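Local structure of Two-component system response regulator/GGDEF domain protein (Aeromonas salmonicida, 3LUF) at residues 5-11 and 29-35; 23-28 and 110-116. The protein probably makes the second messenger cyclic di-GMP from GTP under phosphorylation control, this piece holding its two receiver domains and not the GGDEF cyclase domain. One frame throughout, in Å; residues are numbered along the deposited sequence.

Contact 1 (5-11 and 29-35)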
loop_
_atom_site.group_PDB
_atom_site.type_symbol
_atom_site.label_atom_id
_atom_site.label_comp_id
_atom_site.label_asym_id
_atom_site.label_seq_id
_atom_site.Cartn_x
_atom_site.Cartn_y
_atom_site.Cartn_z
ATOM N N GLN B 5 22.437 -15.881 -0.041
ATOM C CA GLN B 5 22.523 -14.603 -0.742
ATOM C C GLN B 5 22.823 -14.802 -2.222
ATOM O O GLN B 5 23.410 -13.940 -2.853
ATOM C CB GLN B 5 23.579 -13.718 -0.081
ATOM C CG GLN B 5 23.605 -12.267 -0.565
ATOM C CD GLN B 5 24.677 -11.454 0.114
ATOM O OE1 GLN B 5 25.232 -10.520 -0.478
ATOM N NE2 GLN B 5 24.973 -11.795 1.368
ATOM N N LYS B 6 22.470 -15.969 -2.745
ATOM C CA LYS B 6 22.712 -16.257 -4.164
ATOM C C LYS B 6 21.394 -16.575 -4.876
ATOM O O LYS B 6 20.473 -17.129 -4.265
ATOM C CB LYS B 6 23.693 -17.426 -4.302
ATOM C CG LYS B 6 24.343 -17.496 -5.676
ATOM C CD LYS B 6 25.783 -17.973 -5.627
ATOM C CE LYS B 6 25.924 -19.264 -4.859
ATOM N NZ LYS B 6 27.207 -19.873 -5.274
ATOM N N ILE B 7 21.273 -16.189 -6.147
ATOM C CA ILE B 7 20.110 -16.659 -6.934
ATOM C C ILE B 7 20.567 -17.421 -8.166
ATOM O O ILE B 7 21.694 -17.252 -8.618
ATOM C CB ILE B 7 19.103 -15.542 -7.349
ATOM C CG1 ILE B 7 19.767 -14.538 -8.285
ATOM C CG2 ILE B 7 18.492 -14.856 -6.096
ATOM C CD1 ILE B 7 18.868 -14.006 -9.324
ATOM N N LEU B 8 19.681 -18.272 -8.659
ATOM C CA LEU B 8 19.945 -19.107 -9.831
ATOM C C LEU B 8 18.992 -18.625 -10.931
ATOM O O LEU B 8 17.793 -18.453 -10.705
ATOM C CB LEU B 8 19.620 -20.572 -9.479
ATOM C CG LEU B 8 19.727 -21.538 -10.694
ATOM C CD1 LEU B 8 21.169 -21.561 -11.141
ATOM C CD2 LEU B 8 19.229 -22.951 -10.332
ATOM N N ILE B 9 19.537 -18.472 -12.129
ATOM C CA ILE B 9 18.744 -18.124 -13.315
ATOM C C ILE B 9 18.984 -19.219 -14.332
ATOM O O ILE B 9 20.139 -19.525 -14.636
ATOM C CB ILE B 9 19.171 -16.737 -13.899
ATOM C CG1 ILE B 9 18.938 -15.630 -12.864
ATOM C CG2 ILE B 9 18.334 -16.404 -15.164
ATOM C CD1 ILE B 9 19.499 -14.270 -13.336
ATOM N N VAL B 10 17.914 -19.832 -14.819
ATOM C CA VAL B 10 18.060 -20.797 -15.926
ATOM C C VAL B 10 17.143 -20.324 -17.048
ATOM O O VAL B 10 15.912 -20.388 -16.939
ATOM C CB VAL B 10 17.697 -22.240 -15.484
ATOM C CG1 VAL B 10 18.103 -23.226 -16.572
ATOM C CG2 VAL B 10 18.358 -22.595 -14.126
ATOM N N GLU B 11 17.763 -19.804 -18.100
ATOM C CA GLU B 11 17.050 -19.122 -19.177
ATOM C C GLU B 11 17.920 -19.150 -20.435
ATOM O O GLU B 11 19.061 -18.690 -20.424
ATOM C CB GLU B 11 16.798 -17.650 -18.758
ATOM C CG GLU B 11 16.329 -16.734 -19.924
ATOM C CD GLU B 11 15.006 -17.183 -20.554
ATOM O OE1 GLU B 11 13.965 -17.041 -19.904
ATOM O OE2 GLU B 11 15.009 -17.585 -21.749
ATOM N N GLY B 29 21.773 -6.941 -3.929
ATOM C CA GLY B 29 23.024 -7.461 -3.367
ATOM C C GLY B 29 23.254 -8.947 -3.573
ATOM O O GLY B 29 24.131 -9.543 -2.938
ATOM N N LEU B 30 22.489 -9.559 -4.473
ATOM C CA LEU B 30 22.568 -11.009 -4.698
ATOM C C LEU B 30 23.691 -11.446 -5.649
ATOM O O LEU B 30 23.904 -10.818 -6.688
ATOM C CB LEU B 30 21.226 -11.511 -5.251
ATOM C CG LEU B 30 20.046 -11.344 -4.292
ATOM C CD1 LEU B 30 18.737 -11.559 -5.058
ATOM C CD2 LEU B 30 20.179 -12.300 -3.170
ATOM N N GLU B 31 24.396 -12.526 -5.295
ATOM C CA GLU B 31 25.304 -13.207 -6.233
ATOM C C GLU B 31 24.459 -14.037 -7.187
ATOM O O GLU B 31 23.469 -14.639 -6.772
ATOM C CB GLU B 31 26.265 -14.151 -5.517
ATOM C CG GLU B 31 27.714 -13.667 -5.417
ATOM C CD GLU B 31 28.077 -13.278 -4.001
ATOM O OE1 GLU B 31 27.202 -12.727 -3.298
ATOM O OE2 GLU B 31 29.222 -13.548 -3.582
ATOM N N ILE B 32 24.853 -14.074 -8.456
ATOM C CA ILE B 32 24.041 -14.688 -9.484
ATOM C C ILE B 32 24.804 -15.800 -10.153
ATOM O O ILE B 32 25.930 -15.578 -10.589
ATOM C CB ILE B 32 23.652 -13.663 -10.599
ATOM C CG1 ILE B 32 22.917 -12.456 -10.004
ATOM C CG2 ILE B 32 22.770 -14.337 -11.644
ATOM C CD1 ILE B 32 22.801 -11.272 -11.003
ATOM N N ASP B 33 24.183 -16.977 -10.243
ATOM C CA ASP B 33 24.631 -18.030 -11.156
ATOM C C ASP B 33 23.574 -18.175 -12.246
ATOM O O ASP B 33 22.411 -18.485 -11.947
ATOM C CB ASP B 33 24.773 -19.358 -10.413
ATOM C CG ASP B 33 25.966 -19.378 -9.460
ATOM O OD1 ASP B 33 26.980 -18.705 -9.734
ATOM O OD2 ASP B 33 25.889 -20.094 -8.442
ATOM N N ALA B 34 23.988 -18.011 -13.506
ATOM C CA ALA B 34 23.034 -18.053 -14.613
ATOM C C ALA B 34 23.475 -19.019 -15.712
ATOM O O ALA B 34 24.624 -18.962 -16.166
ATOM C CB ALA B 34 22.846 -16.645 -15.223
ATOM N N PHE B 35 22.541 -19.856 -16.151
ATOM C CA PHE B 35 22.837 -20.881 -17.151
ATOM C C PHE B 35 21.801 -20.892 -18.235
ATOM O O PHE B 35 20.658 -20.468 -18.021
ATOM C CB PHE B 35 22.907 -22.267 -16.490
ATOM C CG PHE B 35 23.855 -22.318 -15.362
ATOM C CD1 PHE B 35 25.231 -22.401 -15.615
ATOM C CD2 PHE B 35 23.390 -22.219 -14.031
ATOM C CE1 PHE B 35 26.135 -22.394 -14.559
ATOM C CE2 PHE B 35 24.279 -22.221 -12.971
ATOM C CZ PHE B 35 25.658 -22.303 -13.230
#

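Contact 2 (23-28 and 110-116)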
loop_
_atom_site.group_PDB
_atom_site.type_symbol
_atom_site.label_atom_id
_atom_site.label_comp_id
_atom_site.label_asym_id
_atom_site.label_seq_id
_atom_site.Cartn_x
_atom_site.Cartn_y
_atom_site.Cartn_z
ATOM N N ALA B 23 20.209 -6.266 -14.474
ATOM C CA ALA B 23 19.285 -5.603 -13.556
ATOM C C ALA B 23 19.447 -6.104 -12.116
ATOM O O ALA B 23 19.478 -5.297 -11.171
ATOM C CB ALA B 23 17.869 -5.752 -14.014
ATOM N N ILE B 24 19.566 -7.421 -11.940
ATOM C CA ILE B 24 19.658 -7.976 -10.589
ATOM C C ILE B 24 21.024 -7.598 -9.947
ATOM O O ILE B 24 21.093 -7.253 -8.739
ATOM C CB ILE B 24 19.391 -9.495 -10.615
ATOM C CG1 ILE B 24 17.927 -9.738 -10.958
ATOM C CG2 ILE B 24 19.718 -10.131 -9.255
ATOM C CD1 ILE B 24 17.601 -11.190 -11.317
ATOM N N ALA B 25 22.074 -7.591 -10.770
ATOM C CA ALA B 25 23.415 -7.230 -10.328
ATOM C C ALA B 25 23.472 -5.757 -9.919
ATOM O O ALA B 25 24.193 -5.407 -8.983
ATOM C CB ALA B 25 24.455 -7.497 -11.426
ATOM N N GLN B 26 22.718 -4.909 -10.616
ATOM C CA GLN B 26 22.832 -3.478 -10.376
ATOM C C GLN B 26 21.933 -3.033 -9.236
ATOM O O GLN B 26 22.283 -2.128 -8.491
ATOM C CB GLN B 26 22.553 -2.722 -11.668
ATOM C CG GLN B 26 22.397 -1.216 -11.560
ATOM C CD GLN B 26 21.807 -0.701 -12.854
ATOM O OE1 GLN B 26 22.513 -0.559 -13.845
ATOM N NE2 GLN B 26 20.508 -0.482 -12.869
ATOM N N GLN B 27 20.805 -3.701 -9.071
ATOM C CA GLN B 27 19.778 -3.248 -8.166
ATOM C C GLN B 27 19.626 -4.073 -6.900
ATOM O O GLN B 27 18.904 -3.674 -5.997
ATOM C CB GLN B 27 18.434 -3.161 -8.916
ATOM C CG GLN B 27 18.490 -2.219 -10.100
ATOM C CD GLN B 27 17.187 -2.189 -10.875
ATOM O OE1 GLN B 27 16.109 -1.990 -10.303
ATOM N NE2 GLN B 27 17.284 -2.379 -12.182
ATOM N N THR B 28 20.292 -5.227 -6.824
ATOM C CA THR B 28 20.292 -6.032 -5.599
ATOM C C THR B 28 21.706 -6.378 -5.132
ATOM O O THR B 28 22.688 -6.148 -5.861
ATOM C CB THR B 28 19.523 -7.360 -5.763
ATOM O OG1 THR B 28 20.369 -8.357 -6.349
ATOM C CG2 THR B 28 18.252 -7.157 -6.614
ATOM N N GLN B 110 11.386 -6.336 -14.937
ATOM C CA GLN B 110 11.741 -5.566 -13.776
ATOM C C GLN B 110 11.035 -6.094 -12.515
ATOM O O GLN B 110 11.574 -5.987 -11.428
ATOM C CB GLN B 110 11.425 -4.082 -14.006
ATOM C CG GLN B 110 11.963 -3.159 -12.959
ATOM C CD GLN B 110 13.477 -3.177 -12.860
ATOM O OE1 GLN B 110 14.189 -3.510 -13.817
ATOM N NE2 GLN B 110 13.973 -2.814 -11.706
ATOM N N TYR B 111 9.834 -6.655 -12.661
ATOM C CA TYR B 111 9.146 -7.271 -11.516
ATOM C C TYR B 111 10.049 -8.293 -10.770
ATOM O O TYR B 111 10.049 -8.365 -9.529
ATOM C CB TYR B 111 7.832 -7.937 -11.958
ATOM C CG TYR B 111 7.043 -8.581 -10.849
ATOM C CD1 TYR B 111 6.124 -7.839 -10.080
ATOM C CD2 TYR B 111 7.202 -9.932 -10.560
ATOM C CE1 TYR B 111 5.382 -8.460 -9.031
ATOM C CE2 TYR B 111 6.487 -10.541 -9.544
ATOM C CZ TYR B 111 5.592 -9.807 -8.783
ATOM O OH TYR B 111 4.909 -10.465 -7.798
ATOM N N ALA B 112 10.794 -9.080 -11.531
ATOM C CA ALA B 112 11.654 -10.124 -10.938
ATOM C C ALA B 112 12.728 -9.499 -10.015
ATOM O O ALA B 112 13.125 -10.069 -8.981
ATOM C CB ALA B 112 12.280 -10.946 -12.070
ATOM N N VAL B 113 13.171 -8.299 -10.363
ATOM C CA VAL B 113 14.245 -7.628 -9.625
ATOM C C VAL B 113 13.779 -7.216 -8.226
ATOM O O VAL B 113 14.401 -7.552 -7.207
ATOM C CB VAL B 113 14.779 -6.383 -10.404
ATOM C CG1 VAL B 113 15.895 -5.714 -9.631
ATOM C CG2 VAL B 113 15.255 -6.777 -11.799
ATOM N N GLY B 114 12.645 -6.525 -8.158
ATOM C CA GLY B 114 12.054 -6.173 -6.878
ATOM C C GLY B 114 11.697 -7.394 -6.078
ATOM O O GLY B 114 11.870 -7.402 -4.877
ATOM N N LEU B 115 11.235 -8.444 -6.753
ATOM C CA LEU B 115 10.838 -9.669 -6.066
ATOM C C LEU B 115 12.031 -10.329 -5.392
ATOM O O LEU B 115 11.955 -10.674 -4.208
ATOM C CB LEU B 115 10.248 -10.656 -7.054
ATOM C CG LEU B 115 9.832 -12.021 -6.509
ATOM C CD1 LEU B 115 8.879 -11.934 -5.346
ATOM C CD2 LEU B 115 9.209 -12.856 -7.635
ATOM N N VAL B 116 13.118 -10.514 -6.126
ATOM C CA VAL B 116 14.244 -11.295 -5.538
ATOM C C VAL B 116 14.928 -10.522 -4.412
ATOM O O VAL B 116 15.442 -11.115 -3.452
ATOM C CB VAL B 116 15.280 -11.806 -6.588
ATOM C CG1 VAL B 116 14.548 -12.774 -7.574
ATOM C CG2 VAL B 116 15.995 -10.639 -7.308
#

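Contact 1 (5-11 and 29-35)
Lys-6 to Val-10 pair in parallel with Glu-31 to Phe-35, joining the first two strands of the N-terminal receiver domain, a CheY-like fold of strand order 2-1-3-4-5 in which 31-35 is an outermost strand. Six backbone hydrogen bonds run from Glu-31 N to Gln-5 O at one end to Glu-11 N to Phe-35 O at the other, and the strand directions differ by only 16°. On the face of Ile-7 and Ile-9, turned to helix 14-27, Ile-9 holds CG1 anti to its carbonyl carbon (chi1 -61°), which sends CD1 to within 3.7 Å of Ile-32 CG2. In one of two modelled conformers, Ile-7 CG2 comes near Leu-30 CD1. The other face carries Lys-6, Asp-33, Leu-8 and Phe-35. Leu-8 CD1 meets the edge of the Phe-35 ring, in its plane, 3.7 Å from CE2. Lys-6 bends at chi2 and chi3 across Glu-31, its CG 3.2 Å from Glu-31 O, and NZ reaches Asp-33 OD2 at 3.4 Å, a weak salt bridge. Glu-48 is the stronger partner of NZ. OD2 of Asp-33 is hydrogen-bonded to Tyr-49 OH and, more weakly, feels the charge of Lys-6, which would probably help stabilise its negative charge at the border of the sheet.

Contact 2 (23-28 and 110-116)
Val-113 of helix 106-122 packs on Ala-23, Ile-24, Gln-27 and Thr-28 at the C-terminal end of helix 14-27. These are the first and last helices of the N-terminal receiver domain, which lie together on one face of its CheY-like parallel sheet. The short segments cross at -44° with axes 9.6 Å apart, and the closest CA atoms, of Ile-24 and Val-113, are 5.5 Å apart. The sheet side of this pair is closed by strand 49-55, where Leu-53 touches both Ile-24 and Val-116.

Gln-27 lies on the more polar side of the pair and can be followed outward. Its CB rests 3.7 Å from Val-113 CG1, the two side chains crossing at about a right angle. With CG anti to the carbonyl carbon (chi1 -59°) and the chain extended beyond it, the amide lies alongside Val-113 CG1: OE1 touches that methyl and also accepts a bond from Gln-110 NE2 at 2.7 Å. At the other corner Gln-27 NE2 is 3.4 Å from Gln-110 NE2, two donors and so no hydrogen bond. Gln-110, bent at chi2, arrives from the opposite direction, and the two amides are nearly coplanar. The N-H points only moderately well at the oxygen (134°), although OE1 lies close to the plane of the Gln-110 amide. Arg-106 bonds Gln-110 OE1 and so helps fix which way that amide is turned.

The other branch of Val-113, CG2, is 3.6 Å from Ala-23 CB and also touches Ile-24 CG1. At the helix end Thr-28 sets its methyl CG2 against Val-113 and Val-116. Its hydroxyl turns back on its own helix: Thr-28 OG1 gives a hydrogen bond to Ile-24 O at 2.7 Å, on the opposite face of that carbonyl from Thr-28 N.

How the contacts relate
From the N terminus the chain runs through strand 6-10 into helix 14-27 and on into strand 31-35, which runs the same way as 6-10, so contact 1 closes a short beta-alpha-beta loop. Contact 2 starts within that loop, in helix 14-27, and ends far along the chain at helix 106-122, after the other three strands; the two closures therefore cross. Their centres are 11 Å apart. Ile-24 joins them, its CG2 3.7 Å from Ile-32 CD1, and it also packs on Ile-7. Leu-30 CD1 meets Val-116 CG2 at 3.7 Å. Together they tie the border strand 31-35 and its neighbour 6-10 to the domain's first and last helices.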